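Local coordinates for protein anthranilate-CoA ligase (Stigmatella aurantiaca, PDB 4WV3) that belongs to the AMP-binding (ANL) superfamily of ligases, pairing a large N-terminal AMP-binding domain with a small C-terminal domain, at residues N202-R207 against L289-S294; A214-K217 against T221-T224; I317-T320 against I325-S328; T320-I325 against V366-E371. All blocks are in the same frame, centred on the assembly; numbering follows the deposited sequence.

Contact 1: N202-R207 against L289-S294; sequences NVLGLR and LCVSAS. With 3UK (5'-O-[(S)-[(2-aminobenzoyl)oxy](hydroxy)phosphoryl]adenosine), chain C.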
# COMPACT_ATOMS: atom_id res chain seq x y z
N ASN A 202 -6.50 15.42 -9.05
CA ASN A 202 -7.26 15.26 -10.28
C ASN A 202 -8.31 14.14 -10.24
O ASN A 202 -9.30 14.20 -10.98
CB ASN A 202 -6.32 15.04 -11.47
CG ASN A 202 -5.38 16.21 -11.69
OD1 ASN A 202 -5.60 17.30 -11.16
ND2 ASN A 202 -4.33 15.99 -12.47
N VAL A 203 -8.10 13.14 -9.40
CA VAL A 203 -9.00 11.99 -9.36
C VAL A 203 -9.78 11.90 -8.04
O VAL A 203 -11.01 11.88 -8.04
CB VAL A 203 -8.25 10.67 -9.60
CG1 VAL A 203 -9.22 9.50 -9.55
CG2 VAL A 203 -7.52 10.72 -10.93
N LEU A 204 -9.05 11.83 -6.93
CA LEU A 204 -9.69 11.73 -5.62
C LEU A 204 -10.38 13.03 -5.25
O LEU A 204 -11.47 13.03 -4.68
CB LEU A 204 -8.67 11.35 -4.55
CG LEU A 204 -9.25 11.16 -3.15
CD1 LEU A 204 -10.28 10.04 -3.15
CD2 LEU A 204 -8.15 10.88 -2.14
N GLY A 205 -9.74 14.15 -5.58
CA GLY A 205 -10.30 15.46 -5.31
C GLY A 205 -9.99 15.96 -3.92
O GLY A 205 -10.82 16.61 -3.28
N LEU A 206 -8.78 15.66 -3.44
CA LEU A 206 -8.33 16.14 -2.14
C LEU A 206 -8.27 17.66 -2.09
O LEU A 206 -7.79 18.29 -3.04
CB LEU A 206 -6.97 15.55 -1.78
CG LEU A 206 -6.96 14.22 -1.04
CD1 LEU A 206 -5.54 13.84 -0.64
CD2 LEU A 206 -7.86 14.29 0.19
N ARG A 207 -8.74 18.23 -1.00
CA ARG A 207 -8.72 19.68 -0.82
C ARG A 207 -8.23 20.06 0.58
O ARG A 207 -8.02 19.19 1.43
CB ARG A 207 -10.11 20.27 -1.09
CG ARG A 207 -11.24 19.57 -0.36
CD ARG A 207 -12.53 19.62 -1.17
NE ARG A 207 -13.65 19.01 -0.46
CZ ARG A 207 -14.82 18.71 -1.02
NH1 ARG A 207 -15.02 18.95 -2.31
NH2 ARG A 207 -15.78 18.16 -0.29
N LEU A 289 -15.57 10.38 1.74
CA LEU A 289 -15.07 9.43 0.75
C LEU A 289 -14.19 8.37 1.40
O LEU A 289 -13.51 8.63 2.39
CB LEU A 289 -14.29 10.15 -0.34
CG LEU A 289 -15.07 10.77 -1.50
CD1 LEU A 289 -14.13 11.44 -2.48
CD2 LEU A 289 -15.91 9.70 -2.19
N CYS A 290 -14.20 7.17 0.83
CA CYS A 290 -13.31 6.11 1.26
C CYS A 290 -12.52 5.59 0.06
O CYS A 290 -12.98 5.64 -1.07
CB CYS A 290 -14.09 4.97 1.91
SG CYS A 290 -14.81 5.39 3.52
N VAL A 291 -11.31 5.09 0.33
CA VAL A 291 -10.45 4.58 -0.73
C VAL A 291 -10.00 3.16 -0.42
O VAL A 291 -9.65 2.84 0.72
CB VAL A 291 -9.20 5.48 -0.91
CG1 VAL A 291 -8.33 4.97 -2.04
CG2 VAL A 291 -9.62 6.92 -1.17
N SER A 292 -10.02 2.30 -1.43
CA SER A 292 -9.58 0.91 -1.28
C SER A 292 -8.53 0.56 -2.32
O SER A 292 -8.62 0.98 -3.48
CB SER A 292 -10.77 -0.05 -1.40
OG SER A 292 -10.35 -1.39 -1.29
N ALA A 293 -7.53 -0.22 -1.91
CA ALA A 293 -6.47 -0.65 -2.82
C ALA A 293 -5.68 -1.77 -2.14
O ALA A 293 -6.00 -2.18 -1.03
CB ALA A 293 -5.42 0.43 -2.97
N SER A 294 -4.62 -2.22 -2.80
CA SER A 294 -3.83 -3.34 -2.31
C SER A 294 -4.26 -4.59 -3.07
O SER A 294 -3.46 -5.26 -3.72
CB SER A 294 -4.03 -3.54 -0.81
OG SER A 294 -3.01 -4.35 -0.26
C10 3UK C . -2.14 -5.24 -6.56
C15 3UK C . -4.41 -4.24 -6.79
C17 3UK C . -6.46 -4.91 -7.76
C21 3UK C . -1.70 -5.29 -8.00
C26 3UK C . -0.40 0.03 -3.98
C28 3UK C . -2.27 1.54 -4.19
O01 3UK C . -0.39 -2.29 -3.33
C02 3UK C . 0.21 -1.42 -3.92
O03 3UK C . 1.59 -1.58 -4.23
P04 3UK C . 2.31 -2.99 -4.06
O05 3UK C . 3.82 -2.82 -4.43
O06 3UK C . 1.68 -4.11 -5.01
C07 3UK C . 1.00 -3.71 -6.22
C08 3UK C . 0.14 -4.86 -6.66
O09 3UK C . -0.99 -5.00 -5.77
N11 3UK C . -3.10 -4.20 -6.36
C12 3UK C . -2.87 -3.02 -5.72
N13 3UK C . -4.03 -2.30 -5.73
C14 3UK C . -5.00 -3.03 -6.39
N16 3UK C . -5.16 -5.16 -7.47
N18 3UK C . -7.07 -3.79 -7.40
C19 3UK C . -6.41 -2.83 -6.73
N20 3UK C . -7.07 -1.64 -6.35
O22 3UK C . -1.52 -6.63 -8.40
C23 3UK C . -0.42 -4.59 -8.00
O24 3UK C . 0.44 -5.14 -9.02
O25 3UK C . 2.22 -3.43 -2.61
C27 3UK C . -1.75 0.22 -4.14
C29 3UK C . -1.40 2.67 -4.08
C30 3UK C . -0.05 2.48 -3.91
C31 3UK C . 0.48 1.17 -3.86
N32 3UK C . 1.92 0.97 -3.69

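Contact 2: A214-K217 against T221-T224; sequences ALAK and TFGT. With 3UK (5'-O-[(S)-[(2-aminobenzoyl)oxy](hydroxy)phosphoryl]adenosine), chain C.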
# COMPACT_ATOMS: atom_id res chain seq x y z
N ALA A 214 -5.43 6.73 6.93
CA ALA A 214 -5.19 5.46 6.28
C ALA A 214 -4.80 4.39 7.29
O ALA A 214 -3.94 4.63 8.15
CB ALA A 214 -4.12 5.60 5.22
N LEU A 215 -5.42 3.23 7.19
CA LEU A 215 -5.01 2.09 7.99
C LEU A 215 -3.67 1.59 7.47
O LEU A 215 -2.87 1.02 8.21
CB LEU A 215 -6.07 0.98 7.94
CG LEU A 215 -5.81 -0.23 8.84
CD1 LEU A 215 -5.57 0.22 10.27
CD2 LEU A 215 -6.97 -1.21 8.76
N ALA A 216 -3.44 1.82 6.17
CA ALA A 216 -2.17 1.50 5.54
C ALA A 216 -1.05 2.31 6.18
O ALA A 216 -1.19 3.51 6.42
CB ALA A 216 -2.24 1.78 4.05
N LYS A 217 0.06 1.64 6.46
CA LYS A 217 1.18 2.27 7.15
C LYS A 217 2.00 3.17 6.23
O LYS A 217 1.82 3.16 5.01
CB LYS A 217 2.08 1.21 7.79
CG LYS A 217 1.36 0.34 8.81
CD LYS A 217 0.79 1.18 9.94
CE LYS A 217 0.15 0.31 11.00
NZ LYS A 217 -0.36 1.13 12.14
N THR A 221 3.53 2.68 0.28
CA THR A 221 3.34 3.90 -0.50
C THR A 221 1.87 4.25 -0.72
O THR A 221 1.53 5.40 -1.02
CB THR A 221 4.07 3.86 -1.86
OG1 THR A 221 3.63 2.71 -2.61
CG2 THR A 221 5.57 3.79 -1.66
N PHE A 222 1.00 3.26 -0.56
CA PHE A 222 -0.44 3.50 -0.59
C PHE A 222 -0.82 4.41 0.56
O PHE A 222 -1.64 5.32 0.41
CB PHE A 222 -1.20 2.17 -0.51
CG PHE A 222 -2.69 2.33 -0.39
CD1 PHE A 222 -3.38 3.21 -1.20
CD2 PHE A 222 -3.40 1.59 0.54
CE1 PHE A 222 -4.75 3.36 -1.09
CE2 PHE A 222 -4.77 1.73 0.66
CZ PHE A 222 -5.45 2.62 -0.16
N GLY A 223 -0.20 4.18 1.71
CA GLY A 223 -0.42 5.02 2.88
C GLY A 223 0.46 6.26 2.86
O GLY A 223 0.03 7.33 3.30
N THR A 224 1.68 6.12 2.35
CA THR A 224 2.63 7.22 2.29
C THR A 224 2.05 8.40 1.51
O THR A 224 2.09 9.54 1.97
CB THR A 224 3.95 6.80 1.64
OG1 THR A 224 4.44 5.60 2.26
CG2 THR A 224 5.00 7.90 1.78
C10 3UK C . -2.14 -5.24 -6.56
C15 3UK C . -4.41 -4.24 -6.79
C17 3UK C . -6.46 -4.91 -7.76
C21 3UK C . -1.70 -5.29 -8.00
C26 3UK C . -0.40 0.03 -3.98
C28 3UK C . -2.27 1.54 -4.19
O01 3UK C . -0.39 -2.29 -3.33
C02 3UK C . 0.21 -1.42 -3.92
O03 3UK C . 1.59 -1.58 -4.23
P04 3UK C . 2.31 -2.99 -4.06
O05 3UK C . 3.82 -2.82 -4.43
O06 3UK C . 1.68 -4.11 -5.01
C07 3UK C . 1.00 -3.71 -6.22
C08 3UK C . 0.14 -4.86 -6.66
O09 3UK C . -0.99 -5.00 -5.77
N11 3UK C . -3.10 -4.20 -6.36
C12 3UK C . -2.87 -3.02 -5.72
N13 3UK C . -4.03 -2.30 -5.73
C14 3UK C . -5.00 -3.03 -6.39
N16 3UK C . -5.16 -5.16 -7.47
N18 3UK C . -7.07 -3.79 -7.40
C19 3UK C . -6.41 -2.83 -6.73
N20 3UK C . -7.07 -1.64 -6.35
O22 3UK C . -1.52 -6.63 -8.40
C23 3UK C . -0.42 -4.59 -8.00
O24 3UK C . 0.44 -5.14 -9.02
O25 3UK C . 2.22 -3.43 -2.61
C27 3UK C . -1.75 0.22 -4.14
C29 3UK C . -1.40 2.67 -4.08
C30 3UK C . -0.05 2.48 -3.91
C31 3UK C . 0.48 1.17 -3.86
N32 3UK C . 1.92 0.97 -3.69

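Contact 3: I317-T320 against I325-S328; sequences IGCT and IFIS. With 3UK (5'-O-[(S)-[(2-aminobenzoyl)oxy](hydroxy)phosphoryl]adenosine), chain C.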
# COMPACT_ATOMS: atom_id res chain seq x y z
N ILE A 317 -6.13 0.80 -8.47
CA ILE A 317 -4.93 -0.01 -8.41
C ILE A 317 -3.66 0.83 -8.52
O ILE A 317 -3.52 1.66 -9.42
CB ILE A 317 -4.92 -1.14 -9.47
CG1 ILE A 317 -3.58 -1.88 -9.45
CG2 ILE A 317 -5.19 -0.59 -10.85
CD1 ILE A 317 -3.45 -2.95 -10.51
N GLY A 318 -2.74 0.61 -7.59
CA GLY A 318 -1.44 1.24 -7.63
C GLY A 318 -0.36 0.22 -7.32
O GLY A 318 -0.66 -0.90 -6.90
N CYS A 319 0.89 0.61 -7.52
CA CYS A 319 2.01 -0.25 -7.17
C CYS A 319 3.17 0.61 -6.68
O CYS A 319 3.21 1.81 -6.96
CB CYS A 319 2.44 -1.12 -8.36
SG CYS A 319 3.07 -0.21 -9.78
N THR A 320 4.09 -0.01 -5.96
CA THR A 320 5.21 0.72 -5.38
C THR A 320 6.15 1.22 -6.48
O THR A 320 6.80 2.26 -6.33
CB THR A 320 5.97 -0.14 -4.36
OG1 THR A 320 5.04 -0.70 -3.43
CG2 THR A 320 7.00 0.70 -3.60
N ILE A 325 -1.60 5.11 -7.33
CA ILE A 325 -2.64 4.62 -8.22
C ILE A 325 -2.55 5.13 -9.65
O ILE A 325 -2.34 6.32 -9.89
CB ILE A 325 -4.04 4.93 -7.64
CG1 ILE A 325 -4.21 4.26 -6.27
CG2 ILE A 325 -5.14 4.49 -8.59
CD1 ILE A 325 -5.59 4.42 -5.67
N PHE A 326 -2.71 4.22 -10.62
CA PHE A 326 -2.67 4.57 -12.03
C PHE A 326 -3.98 4.26 -12.76
O PHE A 326 -4.22 4.75 -13.87
CB PHE A 326 -1.47 3.91 -12.74
CG PHE A 326 -1.36 2.43 -12.48
CD1 PHE A 326 -1.88 1.52 -13.38
CD2 PHE A 326 -0.71 1.96 -11.35
CE1 PHE A 326 -1.77 0.16 -13.15
CE2 PHE A 326 -0.59 0.60 -11.12
CZ PHE A 326 -1.13 -0.30 -12.02
N ILE A 327 -4.82 3.43 -12.14
CA ILE A 327 -6.18 3.20 -12.62
C ILE A 327 -7.13 3.30 -11.44
O ILE A 327 -7.00 2.54 -10.48
CB ILE A 327 -6.36 1.80 -13.24
CG1 ILE A 327 -5.21 1.45 -14.19
CG2 ILE A 327 -7.70 1.70 -13.95
CD1 ILE A 327 -5.25 0.02 -14.68
N SER A 328 -8.08 4.22 -11.50
CA SER A 328 -8.96 4.45 -10.36
C SER A 328 -10.40 4.77 -10.74
O SER A 328 -10.70 5.15 -11.87
CB SER A 328 -8.41 5.59 -9.49
OG SER A 328 -9.27 5.85 -8.39
C10 3UK C . -2.14 -5.24 -6.56
C15 3UK C . -4.41 -4.24 -6.79
C17 3UK C . -6.46 -4.91 -7.76
C21 3UK C . -1.70 -5.29 -8.00
C26 3UK C . -0.40 0.03 -3.98
C28 3UK C . -2.27 1.54 -4.19
O01 3UK C . -0.39 -2.29 -3.33
C02 3UK C . 0.21 -1.42 -3.92
O03 3UK C . 1.59 -1.58 -4.23
P04 3UK C . 2.31 -2.99 -4.06
O05 3UK C . 3.82 -2.82 -4.43
O06 3UK C . 1.68 -4.11 -5.01
C07 3UK C . 1.00 -3.71 -6.22
C08 3UK C . 0.14 -4.86 -6.66
O09 3UK C . -0.99 -5.00 -5.77
N11 3UK C . -3.10 -4.20 -6.36
C12 3UK C . -2.87 -3.02 -5.72
N13 3UK C . -4.03 -2.30 -5.73
C14 3UK C . -5.00 -3.03 -6.39
N16 3UK C . -5.16 -5.16 -7.47
N18 3UK C . -7.07 -3.79 -7.40
C19 3UK C . -6.41 -2.83 -6.73
N20 3UK C . -7.07 -1.64 -6.35
O22 3UK C . -1.52 -6.63 -8.40
C23 3UK C . -0.42 -4.59 -8.00
O24 3UK C . 0.44 -5.14 -9.02
O25 3UK C . 2.22 -3.43 -2.61
C27 3UK C . -1.75 0.22 -4.14
C29 3UK C . -1.40 2.67 -4.08
C30 3UK C . -0.05 2.48 -3.91
C31 3UK C . 0.48 1.17 -3.86
N32 3UK C . 1.92 0.97 -3.69

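Contact 4: T320-I325 against V366-E371; sequences TENFHI and VLLRSE. With 3UK (5'-O-[(S)-[(2-aminobenzoyl)oxy](hydroxy)phosphoryl]adenosine), chain C.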
# COMPACT_ATOMS: atom_id res chain seq x y z
N THR A 320 4.09 -0.01 -5.96
CA THR A 320 5.21 0.72 -5.38
C THR A 320 6.15 1.22 -6.48
O THR A 320 6.80 2.26 -6.33
CB THR A 320 5.97 -0.14 -4.36
OG1 THR A 320 5.04 -0.70 -3.43
CG2 THR A 320 7.00 0.70 -3.60
N GLU A 321 6.21 0.49 -7.59
CA GLU A 321 7.02 0.89 -8.73
C GLU A 321 6.53 2.21 -9.34
O GLU A 321 7.32 2.97 -9.90
CB GLU A 321 7.04 -0.20 -9.80
CG GLU A 321 7.81 -1.46 -9.41
CD GLU A 321 6.98 -2.43 -8.58
OE1 GLU A 321 5.85 -2.07 -8.20
OE2 GLU A 321 7.47 -3.54 -8.31
N ASN A 322 5.23 2.46 -9.23
CA ASN A 322 4.64 3.69 -9.73
C ASN A 322 4.35 4.66 -8.59
O ASN A 322 3.84 5.76 -8.81
CB ASN A 322 3.35 3.39 -10.49
CG ASN A 322 2.82 4.59 -11.25
OD1 ASN A 322 3.56 5.25 -11.97
ND2 ASN A 322 1.53 4.88 -11.08
N PHE A 323 4.67 4.25 -7.37
CA PHE A 323 4.41 5.07 -6.20
C PHE A 323 2.96 4.96 -5.75
O PHE A 323 2.68 4.59 -4.61
CB PHE A 323 4.77 6.53 -6.48
CG PHE A 323 4.94 7.37 -5.24
CD1 PHE A 323 6.09 7.29 -4.48
CD2 PHE A 323 3.93 8.23 -4.83
CE1 PHE A 323 6.25 8.05 -3.34
CE2 PHE A 323 4.08 9.00 -3.69
CZ PHE A 323 5.24 8.91 -2.95
N HIS A 324 2.04 5.30 -6.65
CA HIS A 324 0.61 5.24 -6.34
C HIS A 324 -0.30 4.84 -7.50
O HIS A 324 0.15 4.32 -8.52
CB HIS A 324 0.17 6.58 -5.74
CG HIS A 324 -0.81 6.44 -4.61
ND1 HIS A 324 -2.17 6.54 -4.79
CD2 HIS A 324 -0.61 6.18 -3.29
CE1 HIS A 324 -2.77 6.37 -3.63
NE2 HIS A 324 -1.86 6.15 -2.71
N ILE A 325 -1.60 5.11 -7.33
CA ILE A 325 -2.64 4.62 -8.22
C ILE A 325 -2.55 5.13 -9.65
O ILE A 325 -2.34 6.32 -9.89
CB ILE A 325 -4.04 4.93 -7.64
CG1 ILE A 325 -4.21 4.26 -6.27
CG2 ILE A 325 -5.14 4.49 -8.59
CD1 ILE A 325 -5.59 4.42 -5.67
N VAL A 366 -0.79 -6.06 -18.08
CA VAL A 366 -0.85 -4.61 -17.91
C VAL A 366 0.50 -3.94 -18.13
O VAL A 366 1.48 -4.24 -17.45
CB VAL A 366 -1.36 -4.24 -16.51
CG1 VAL A 366 -1.24 -2.74 -16.28
CG2 VAL A 366 -2.80 -4.68 -16.34
N LEU A 367 0.54 -3.02 -19.09
CA LEU A 367 1.70 -2.18 -19.30
C LEU A 367 1.36 -0.72 -18.99
O LEU A 367 0.43 -0.16 -19.58
CB LEU A 367 2.23 -2.32 -20.73
CG LEU A 367 3.02 -3.59 -21.02
CD1 LEU A 367 3.45 -3.64 -22.48
CD2 LEU A 367 4.23 -3.68 -20.11
N LEU A 368 2.10 -0.13 -18.07
CA LEU A 368 1.82 1.22 -17.61
C LEU A 368 2.86 2.22 -18.12
O LEU A 368 4.06 1.98 -18.04
CB LEU A 368 1.77 1.26 -16.08
CG LEU A 368 1.74 2.65 -15.43
CD1 LEU A 368 0.49 3.42 -15.83
CD2 LEU A 368 1.84 2.52 -13.91
N ARG A 369 2.37 3.34 -18.65
CA ARG A 369 3.24 4.42 -19.09
C ARG A 369 3.10 5.59 -18.12
O ARG A 369 2.04 6.19 -18.01
CB ARG A 369 2.87 4.85 -20.51
CG ARG A 369 3.80 5.87 -21.13
CD ARG A 369 3.48 6.05 -22.60
NE ARG A 369 4.39 6.97 -23.27
CZ ARG A 369 4.44 7.16 -24.58
NH1 ARG A 369 3.63 6.47 -25.38
NH2 ARG A 369 5.30 8.02 -25.10
N SER A 370 4.19 5.90 -17.42
CA SER A 370 4.13 6.87 -16.33
C SER A 370 5.41 7.68 -16.18
O SER A 370 6.50 7.21 -16.48
CB SER A 370 3.84 6.14 -15.01
OG SER A 370 4.18 6.94 -13.90
N GLU A 371 5.27 8.91 -15.69
CA GLU A 371 6.42 9.74 -15.36
C GLU A 371 6.75 9.63 -13.88
O GLU A 371 7.70 10.24 -13.40
CB GLU A 371 6.17 11.20 -15.74
CG GLU A 371 6.19 11.46 -17.24
CD GLU A 371 6.11 12.94 -17.58
OE1 GLU A 371 5.49 13.70 -16.80
OE2 GLU A 371 6.68 13.34 -18.61
C10 3UK C . -2.14 -5.24 -6.56
C15 3UK C . -4.41 -4.24 -6.79
C17 3UK C . -6.46 -4.91 -7.76
C21 3UK C . -1.70 -5.29 -8.00
C26 3UK C . -0.40 0.03 -3.98
C28 3UK C . -2.27 1.54 -4.19
O01 3UK C . -0.39 -2.29 -3.33
C02 3UK C . 0.21 -1.42 -3.92
O03 3UK C . 1.59 -1.58 -4.23
P04 3UK C . 2.31 -2.99 -4.06
O05 3UK C . 3.82 -2.82 -4.43
O06 3UK C . 1.68 -4.11 -5.01
C07 3UK C . 1.00 -3.71 -6.22
C08 3UK C . 0.14 -4.86 -6.66
O09 3UK C . -0.99 -5.00 -5.77
N11 3UK C . -3.10 -4.20 -6.36
C12 3UK C . -2.87 -3.02 -5.72
N13 3UK C . -4.03 -2.30 -5.73
C14 3UK C . -5.00 -3.03 -6.39
N16 3UK C . -5.16 -5.16 -7.47
N18 3UK C . -7.07 -3.79 -7.40
C19 3UK C . -6.41 -2.83 -6.73
N20 3UK C . -7.07 -1.64 -6.35
O22 3UK C . -1.52 -6.63 -8.40
C23 3UK C . -0.42 -4.59 -8.00
O24 3UK C . 0.44 -5.14 -9.02
O25 3UK C . 2.22 -3.43 -2.61
C27 3UK C . -1.75 0.22 -4.14
C29 3UK C . -1.40 2.67 -4.08
C30 3UK C . -0.05 2.48 -3.91
C31 3UK C . 0.48 1.17 -3.86
N32 3UK C . 1.92 0.97 -3.69

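Contact 1: N202-R207 against L289-S294
Among the side chains, Leu204 meets Leu289 and Val291 methyl to methyl, so the flat groups stand around this contact instead of within it: the side chain of Tyr264 touches Leu204 and Val291, and the ring of Phe222 touches Val291 and Ala293. This is helix-on-sheet packing in the alpha/beta core of the AMP-binding domain, with the last turn of helix 191-204 set against strand 289-292 of the mixed sheet. Within that strand, Leu289 and Val291 point to the helix, while Cys290 between them points the other way. Leu204 carries its side of the contact with one branch. Its CG extends away from the backbone N (chi1 -178°), and its CD1 reaches Val291 CG2 at 3.8 Å and Leu289 CD1 at 4.2 Å. The two leucine side chains run past one another head to tail. Leu289 CD1 also packs on the carbonyl, 3.8 Å from Leu204 O. Gly205, with positive phi, turns the chain out of the helix just beyond, and its O accepts a hydrogen bond from Arg288 NH2, a second tie between the helix end and the start of the strand. At the far end the strand runs into the ligand pocket. There Ser294 O stands above the purine of 3UK, over N11, and Ala293 CB approaches the rim of the ligand's benzoyl ring, 3.6 Å from C28.

Contact 2: A214-K217 against T221-T224
Ala216 CB fits into the angle between Phe222 and Gly223, 3.7 Å from Phe222 CD2 and 3.9 Å from Gly223 CA. Because Gly223 has no side chain, the loop backbone can pass close to the helix: Lys217 O comes within 3.6 Å of Gly223 CA, and Ala214 CB adds a looser touch on the same glycine. No hydrogen bond joins the two segments. Phe222 links this packing to the pocket. With CG extended away from the backbone N (chi1 174°), the ring presents CD2 to Ala216 and its other ortho carbon to the ligand, Phe222 CD1 lying 3.5 Å from 3UK C29. Both neighbours come at the ring obliquely. Next to it Thr221 OG1 accepts a hydrogen bond from the ligand amine, 3UK N32, at 2.7 Å and a N-H...O angle of 148°. The same hydroxyl also bonds to Phe323 O, which helps to fix its rotation. Further out, Thr224 OG1 bonds to Leu218 O within the connecting turn, and Lys217 starts its side chain away from the helix, its NZ bonded to Gly243 O. The contact closes the bend from strand 211-214 into helix 221-234, the first half of a beta-alpha-beta crossover to strand 237-239. Ala214 packs on Tyr264 of the adjacent strand 262-265, and Phe222 reaches Ala293 just past strand 289-292.

Contact 3: I317-T320 against I325-S328
Ile317 and Phe326 owe their meeting to their first torsions. In Ile317, CG1 extends away from the backbone N (chi1 175°) and brings CD1 to 3.8 Å from Phe326 CZ, while CG2, on the other branch, lies 3.6 Å from Ile327 CB. Phe326 has its CG tucked between its own N and carbonyl carbon (chi1 50°), which folds the ring back over the facing strand: Ile317 O sits over one face of the ring, nearer its rim than its centre, 3.4 Å from the plane. Cys319 N meets the ring edge-on, and Cys319 SG makes an oblique sulfur-aromatic contact, 4.0 Å from Phe326 CE2. The backbone forms a classic beta bulge in the hairpin of strands 313-318 and 325-328, with Phe326 and Ile327 both facing Ile317. Ile317 N donates to Ile327 O at 2.8 Å, nearly in line with that carbonyl. Ile317 O takes the N-H of Phe326 at 2.9 Å, in the carbonyl plane, and a weak, long bond from Ile327 N. Most of the ligand contacts come from 317-320. Ile317 CB and CG1 pack against the purine of 3UK on the face opposite Ser294 O, and Gly318 passes close to the benzoyl ring, which Ile325 CG1 also reaches. Thr320 grips the phosphoryl oxygen twice, through its backbone N and through OG1, which lies 2.6 Å from 3UK O05.

Contact 4: T320-I325 against V366-E371
Asn322 and Ser370 mark the closest backbone approach, 7.3 Å between CA atoms, where the irregular loop 320-325 passes the end of strand 364-369. That separation is bridged by side chains. Asn322 extends CG away from its backbone N (chi1 -169°) and points its amide at the strand. Ser370 OG donates to Asn322 OD1 at 2.6 Å, lying in the carbonyl plane. Leu368 runs roughly perpendicular to the asparagine side chain and sets a methyl over the flat of the amide, with Leu368 CD2 3.5 Å from Asn322 CG. The other end of the amide turns back into its own loop: Asn322 ND2 donates to His324 O at 3.0 Å. This bond is bent (N-H...O 140°); moreover the oxygen lies off the amide plane and the nitrogen above the carbonyl plane. Thr372 OG1 is a further partner of Asn322 OD1, and Ser370 OG also bonds to Thr372 N, so the polar cluster continues along the chain past the strand. His324 faces the pocket. The benzoyl ring of 3UK comes edge-on to one face of the His324 ring, with C29 over its centre, 3.6 Å from the plane, and His324 NE2 bonds to Phe222 O. This is consistent with a second-shell role for Asn322: bonds to Ser370 and His324 O favour the modelled amide orientation and tie the loop bearing His324 to the strand.

How the contacts relate
From the N terminus, contact 1 opens at the end of helix 191-204 and closes a long loop at strand 289-292. Contact 2 is nested inside that loop as a short bend between strand 211-214 and helix 221-234, and the two touch where Phe222 meets Val291 and Ala293. In series after them, contact 3 closes the hairpin of strands 313-318 and 325-328. Contact 4 starts within that hairpin's turn, sharing Thr320 and Ile325, and closes a wider loop at strand 364-369, which joins the mixed sheet to the antiparallel sheet. Phe326 packs on Leu368 between contacts 3 and 4. All four touch 3UK.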